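V-type ATP synthase alpha chain (PDB 4O1S) is represented here by its intein, a compact, mostly beta-stranded domain of the Hint superfamily that interrupts the sequence of V-ATPase subunit A. Local coordinates at residues 116-121 with 131-136; 43-48 with 67-72. One frame throughout, in Å; residues are numbered along the deposited sequence. Where two conformers were deposited one is given.

Interaction 1 of 2, residues 116-121 with 131-136; sequences GDMIAA and FDRVKS
Phe131 lays its ring against the methyl of Ala120, with Phe131 CE1 3.6 Å from Ala120 CB, an oblique approach. The first torsion (chi1 -61°) sets the Phe131 CG opposite the carbonyl carbon; one ring edge then looks at the Met118 O. Met118 continues the same face of this beta hairpin. Its CB lies 3.9 Å from the Phe131 CB, and its CG packs 3.6 Å from the Arg133 CG. Beyond that the thioether bends (chi3 91°), which carries CE to the oxygen end of the Phe131 carbonyl. Arg133 has two deposited conformers, and details of its side-chain contacts are therefore less certain.

Ile119 and Asp132 form a hydrogen-bonded pair: Ile119 N reaches Asp132 O at 2.7 Å, and Asp132 N returns a bond of 2.9 Å to Ile119 O. Their side chains lie on the face away from Met118 and Phe131. Ile119 CG2 also meets Val134 CG1 at 3.8 Å, the two side chains crossing at about a right angle. The Asp132 carboxylate is buried, and partners beyond the hairpin satisfy it: Arg87 by a salt bridge, with Thr83 and Gly85 as hydrogen-bond donors.

Toward the start of 116-121 the ladder changes step. Val134 N still donates to Asp117 O (2.7 Å), but the bond to Val134 O comes from the N of Gly116, at 2.9 Å. The Asp117 carboxylate turns away to take the N of Lys114.

The chemistry thus divides by face. Met118, Ala120, Phe131 and the stem of Arg133 make one side largely apolar, while the other combines an aliphatic Ile119-Val134 pair with a buried carboxylate whose charge is probably balanced by Arg87.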
loop_
_atom_site.group_PDB
_atom_site.type_symbol
_atom_site.label_atom_id
_atom_site.label_comp_id
_atom_site.label_asym_id
_atom_site.label_seq_id
_atom_site.Cartn_x
_atom_site.Cartn_y
_atom_site.Cartn_z
ATOM N N GLY A 116 -19.652 -1.124 3.686
ATOM C CA GLY A 116 -20.531 -0.876 2.562
ATOM C C GLY A 116 -19.805 -0.246 1.389
ATOM O O GLY A 116 -20.105 -0.569 0.237
ATOM N N ASP A 117 -18.844 0.632 1.678
ATOM C CA ASP A 117 -18.015 1.257 0.643
ATOM C C ASP A 117 -17.357 0.284 -0.350
ATOM O O ASP A 117 -16.904 -0.796 0.025
ATOM C CB ASP A 117 -16.956 2.168 1.278
ATOM C CG ASP A 117 -17.569 3.402 1.925
ATOM O OD1 ASP A 117 -18.796 3.596 1.736
ATOM O OD2 ASP A 117 -16.837 4.176 2.599
ATOM N N MET A 118 -17.313 0.677 -1.624
ATOM C CA MET A 118 -16.695 -0.148 -2.668
ATOM C C MET A 118 -15.295 0.348 -2.972
ATOM O O MET A 118 -15.114 1.452 -3.508
ATOM C CB MET A 118 -17.553 -0.157 -3.937
ATOM C CG MET A 118 -18.872 -0.856 -3.719
ATOM S SD MET A 118 -20.022 -0.712 -5.085
ATOM C CE MET A 118 -19.576 -2.161 -6.022
ATOM N N ILE A 119 -14.291 -0.448 -2.619
ATOM C CA ILE A 119 -12.938 0.038 -2.793
ATOM C C ILE A 119 -12.282 -0.565 -4.013
ATOM O O ILE A 119 -12.640 -1.654 -4.446
ATOM C CB ILE A 119 -12.070 -0.119 -1.526
ATOM C CG1 ILE A 119 -11.841 -1.582 -1.179
ATOM C CG2 ILE A 119 -12.717 0.593 -0.353
ATOM C CD1 ILE A 119 -10.830 -1.729 -0.029
ATOM N N ALA A 120 -11.341 0.182 -4.567
ATOM C CA ALA A 120 -10.652 -0.187 -5.789
ATOM C C ALA A 120 -9.649 -1.324 -5.562
ATOM O O ALA A 120 -8.787 -1.262 -4.678
ATOM C CB ALA A 120 -9.954 1.040 -6.376
ATOM N N ALA A 121 -9.787 -2.361 -6.375
ATOM C CA ALA A 121 -8.891 -3.488 -6.362
ATOM C C ALA A 121 -8.549 -3.782 -7.811
ATOM O O ALA A 121 -9.187 -3.260 -8.714
ATOM C CB ALA A 121 -9.569 -4.671 -5.746
ATOM N N PHE A 131 -14.337 -3.084 -7.985
ATOM C CA PHE A 131 -14.662 -2.401 -6.748
ATOM C C PHE A 131 -15.424 -3.299 -5.818
ATOM O O PHE A 131 -16.530 -3.754 -6.110
ATOM C CB PHE A 131 -15.416 -1.121 -7.003
ATOM C CG PHE A 131 -14.636 -0.156 -7.796
ATOM C CD1 PHE A 131 -13.896 0.825 -7.165
ATOM C CD2 PHE A 131 -14.596 -0.259 -9.187
ATOM C CE1 PHE A 131 -13.148 1.716 -7.909
ATOM C CE2 PHE A 131 -13.848 0.629 -9.948
ATOM C CZ PHE A 131 -13.123 1.616 -9.310
ATOM N N ASP A 132 -14.806 -3.525 -4.676
ATOM C CA ASP A 132 -15.230 -4.545 -3.748
ATOM C C ASP A 132 -15.820 -3.872 -2.505
ATOM O O ASP A 132 -15.234 -2.925 -1.961
ATOM C CB ASP A 132 -14.012 -5.400 -3.396
ATOM C CG ASP A 132 -14.388 -6.746 -2.883
ATOM O OD1 ASP A 132 -15.616 -6.946 -2.661
ATOM O OD2 ASP A 132 -13.454 -7.575 -2.705
ATOM N N ARG A 133 -16.987 -4.339 -2.078
ATOM C CA ARG A 133 -17.632 -3.766 -0.902
ATOM C C ARG A 133 -16.817 -4.133 0.330
ATOM O O ARG A 133 -16.420 -5.297 0.499
ATOM C CB ARG A 133 -19.065 -4.286 -0.753
ATOM C CG ARG A 133 -19.952 -3.797 -1.880
ATOM C CD ARG A 133 -21.416 -4.147 -1.705
ATOM N NE ARG A 133 -22.232 -3.245 -2.515
ATOM C CZ ARG A 133 -22.689 -2.076 -2.079
ATOM N NH1 ARG A 133 -22.428 -1.696 -0.833
ATOM N NH2 ARG A 133 -23.412 -1.295 -2.872
ATOM N N VAL A 134 -16.538 -3.150 1.186
ATOM C CA VAL A 134 -15.930 -3.509 2.448
ATOM C C VAL A 134 -16.979 -4.110 3.383
ATOM O O VAL A 134 -18.078 -3.557 3.575
ATOM C CB VAL A 134 -15.055 -2.399 3.093
ATOM C CG1 VAL A 134 -14.874 -1.229 2.158
ATOM C CG2 VAL A 134 -15.572 -1.986 4.469
ATOM N N LYS A 135 -16.609 -5.287 3.891
ATOM C CA LYS A 135 -17.397 -6.120 4.773
ATOM C C LYS A 135 -17.145 -5.670 6.204
ATOM O O LYS A 135 -18.054 -5.637 7.041
ATOM C CB LYS A 135 -16.898 -7.553 4.603
ATOM C CG LYS A 135 -17.558 -8.625 5.440
ATOM C CD LYS A 135 -16.736 -9.918 5.311
ATOM C CE LYS A 135 -17.444 -11.110 5.946
ATOM N NZ LYS A 135 -16.578 -12.328 5.921
ATOM N N SER A 136 -15.891 -5.340 6.493
ATOM C CA SER A 136 -15.541 -4.989 7.852
ATOM C C SER A 136 -14.323 -4.088 7.956
ATOM O O SER A 136 -13.409 -4.162 7.145
ATOM C CB SER A 136 -15.277 -6.242 8.663
ATOM O OG SER A 136 -13.902 -6.280 8.956
#

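Interaction 2 of 2, residues 43-48 with 67-72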
loop_
_atom_site.group_PDB
_atom_site.type_symbol
_atom_site.label_atom_id
_atom_site.label_comp_id
_atom_site.label_asym_id
_atom_site.label_seq_id
_atom_site.Cartn_x
_atom_site.Cartn_y
_atom_site.Cartn_z
ATOM N N GLU A 43 11.628 7.338 12.618
ATOM C CA GLU A 43 11.475 7.080 11.203
ATOM C C GLU A 43 12.787 6.663 10.578
ATOM O O GLU A 43 13.865 7.017 11.055
ATOM C CB GLU A 43 10.975 8.312 10.494
ATOM C CG GLU A 43 9.665 8.788 10.996
ATOM C CD GLU A 43 9.250 10.060 10.309
ATOM O OE1 GLU A 43 10.123 10.928 10.105
ATOM O OE2 GLU A 43 8.059 10.188 9.956
ATOM N N GLU A 44 12.685 5.913 9.490
ATOM C CA GLU A 44 13.865 5.457 8.783
ATOM C C GLU A 44 13.582 5.292 7.296
ATOM O O GLU A 44 12.479 4.871 6.884
ATOM C CB GLU A 44 14.360 4.145 9.361
ATOM C CG GLU A 44 15.727 3.785 8.854
ATOM C CD GLU A 44 16.241 2.491 9.456
ATOM O OE1 GLU A 44 15.794 1.398 9.022
ATOM O OE2 GLU A 44 17.096 2.579 10.369
ATOM N N ILE A 45 14.588 5.621 6.490
ATOM C CA ILE A 45 14.456 5.542 5.042
ATOM C C ILE A 45 15.617 4.791 4.381
ATOM O O ILE A 45 16.793 4.926 4.776
ATOM C CB ILE A 45 14.316 6.945 4.435
ATOM C CG1 ILE A 45 12.994 7.562 4.870
ATOM C CG2 ILE A 45 14.355 6.893 2.927
ATOM C CD1 ILE A 45 13.009 9.076 4.886
ATOM N N ILE A 46 15.285 3.980 3.384
ATOM C CA ILE A 46 16.327 3.370 2.606
ATOM C C ILE A 46 16.230 3.918 1.209
ATOM O O ILE A 46 15.161 3.928 0.582
ATOM C CB ILE A 46 16.240 1.836 2.549
ATOM C CG1 ILE A 46 15.949 1.230 3.922
ATOM C CG2 ILE A 46 17.530 1.261 1.949
ATOM C CD1 ILE A 46 15.590 -0.243 3.807
ATOM N N HIS A 47 17.363 4.388 0.726
ATOM C CA HIS A 47 17.443 4.813 -0.643
ATOM C C HIS A 47 18.081 3.678 -1.456
ATOM O O HIS A 47 19.189 3.220 -1.175
ATOM C CB HIS A 47 18.213 6.138 -0.727
ATOM C CG HIS A 47 18.268 6.722 -2.101
ATOM N ND1 HIS A 47 17.306 6.472 -3.054
ATOM C CD2 HIS A 47 19.193 7.517 -2.696
ATOM C CE1 HIS A 47 17.624 7.106 -4.170
ATOM N NE2 HIS A 47 18.764 7.746 -3.978
ATOM N N LEU A 48 17.355 3.209 -2.451
ATOM C CA LEU A 48 17.744 2.019 -3.180
ATOM C C LEU A 48 18.662 2.342 -4.351
ATOM O O LEU A 48 18.271 3.081 -5.255
ATOM C CB LEU A 48 16.482 1.311 -3.710
ATOM C CG LEU A 48 15.756 0.307 -2.807
ATOM C CD1 LEU A 48 16.103 0.474 -1.336
ATOM C CD2 LEU A 48 14.295 0.453 -3.023
ATOM N N SER A 67 10.449 1.852 -7.747
ATOM C CA SER A 67 10.475 2.483 -6.434
ATOM C C SER A 67 11.899 2.648 -5.913
ATOM O O SER A 67 12.684 1.690 -5.936
ATOM C CB SER A 67 9.687 1.641 -5.463
ATOM O OG SER A 67 9.195 2.466 -4.432
ATOM N N ARG A 68 12.226 3.853 -5.437
ATOM C CA ARG A 68 13.608 4.178 -5.055
ATOM C C ARG A 68 13.824 4.413 -3.568
ATOM O O ARG A 68 14.952 4.360 -3.092
ATOM C CB ARG A 68 14.163 5.336 -5.906
ATOM C CG ARG A 68 14.253 4.928 -7.382
ATOM C CD ARG A 68 15.110 5.825 -8.280
ATOM N NE ARG A 68 14.674 7.224 -8.330
ATOM C CZ ARG A 68 13.788 7.716 -9.198
ATOM N NH1 ARG A 68 13.213 6.921 -10.095
ATOM N NH2 ARG A 68 13.470 9.007 -9.164
ATOM N N LEU A 69 12.738 4.662 -2.840
ATOM C CA LEU A 69 12.793 4.832 -1.388
ATOM C C LEU A 69 11.854 3.875 -0.677
ATOM O O LEU A 69 10.732 3.647 -1.133
ATOM C CB LEU A 69 12.392 6.241 -0.989
ATOM C CG LEU A 69 13.319 7.376 -1.377
ATOM C CD1 LEU A 69 12.968 8.561 -0.533
ATOM C CD2 LEU A 69 14.752 6.988 -1.156
ATOM N N LEU A 70 12.315 3.330 0.446
ATOM C CA LEU A 70 11.452 2.574 1.332
ATOM C C LEU A 70 11.475 3.301 2.650
ATOM O O LEU A 70 12.479 3.924 3.002
ATOM C CB LEU A 70 11.967 1.151 1.557
ATOM C CG LEU A 70 12.212 0.286 0.329
ATOM C CD1 LEU A 70 12.687 -1.082 0.765
ATOM C CD2 LEU A 70 10.966 0.194 -0.525
ATOM N N TYR A 71 10.366 3.195 3.374
ATOM C CA TYR A 71 10.192 3.846 4.655
ATOM C C TYR A 71 9.723 2.840 5.703
ATOM O O TYR A 71 8.951 1.907 5.417
ATOM C CB TYR A 71 9.194 5.007 4.516
ATOM C CG TYR A 71 8.598 5.513 5.825
ATOM C CD1 TYR A 71 9.300 6.397 6.642
ATOM C CD2 TYR A 71 7.322 5.124 6.236
ATOM C CE1 TYR A 71 8.751 6.868 7.835
ATOM C CE2 TYR A 71 6.769 5.590 7.429
ATOM C CZ TYR A 71 7.489 6.457 8.216
ATOM O OH TYR A 71 6.943 6.921 9.387
ATOM N N LYS A 72 10.215 3.026 6.923
ATOM C CA LYS A 72 9.732 2.272 8.064
ATOM C C LYS A 72 9.542 3.224 9.221
ATOM O O LYS A 72 10.455 3.973 9.576
ATOM C CB LYS A 72 10.722 1.179 8.444
ATOM C CG LYS A 72 10.373 0.463 9.728
ATOM C CD LYS A 72 11.394 -0.602 10.097
ATOM C CE LYS A 72 11.435 -0.801 11.601
ATOM N NZ LYS A 72 12.306 -1.959 11.922
#
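A long two-stranded beta hairpin, strands 43-58 and 61-75 of the intein, supplies this antiparallel contact. Ile46 and Leu70 form a hydrogen-bonded pair, Ile46 N to Leu70 O at 2.8 Å and Leu70 N to Ile46 O at 2.9 Å; Glu44 and Lys72 make a second such pair. Arg68 O is gripped twice. Leu48 N reaches it at 2.7 Å, nearly straight, and His47 ND1 adds a longer bond of 3.2 Å. The acceptor sits in the imidazole plane, at the ring's edge, although the ND1 stands well above the plane of the Arg68 carbonyl. With CG opposite the backbone N (chi1 -176°), the His47 ring is carried to this carbonyl, and the in-plane bond from ND1 would restrain the ring's rotation.

On the same face as His47, Leu69 CD1 touches Ile45 CG2 at 4.1 Å, and the Tyr71 ring receives Ile45 CG1 and the CB and CG of Glu43 at its edge. The Glu43 carboxylate stands almost perpendicular to that ring, 88° between planes. On the face of Ile46 and Leu70, the side chains of Leu48 and Leu70 cross at about a right angle, Leu48 CD2 4.0 Å from Leu70 CG.

Helix 22-31 covers the face of Ile46 and Leu70: its Tyr26 touches Ile46, Leu70 and Lys72, and the Glu44 carboxylate has a hydrogen bond with Tyr26 and a salt bridge with Arg30. Strands 36-40 and 143-149 flank the hairpin.

How the interactions relate
Both contacts are antiparallel pairings within beta hairpins of one intein domain, yet they belong to different sheets and lie on opposite sides of the chain's centre. Their centres are 30 Å apart and their nearest atoms about 18 Å, so neither touches the other. Along the chain they follow in series, 43-48 with 67-72 closing before 116-121 with 131-136 opens. Each has a small molecule nearby, probably from the crystallisation liquor: a sulfate ion about 4 Å from the side chain of Ala120 in interaction 1, and a HEPES molecule about 3 Å from that of Tyr71 in interaction 2.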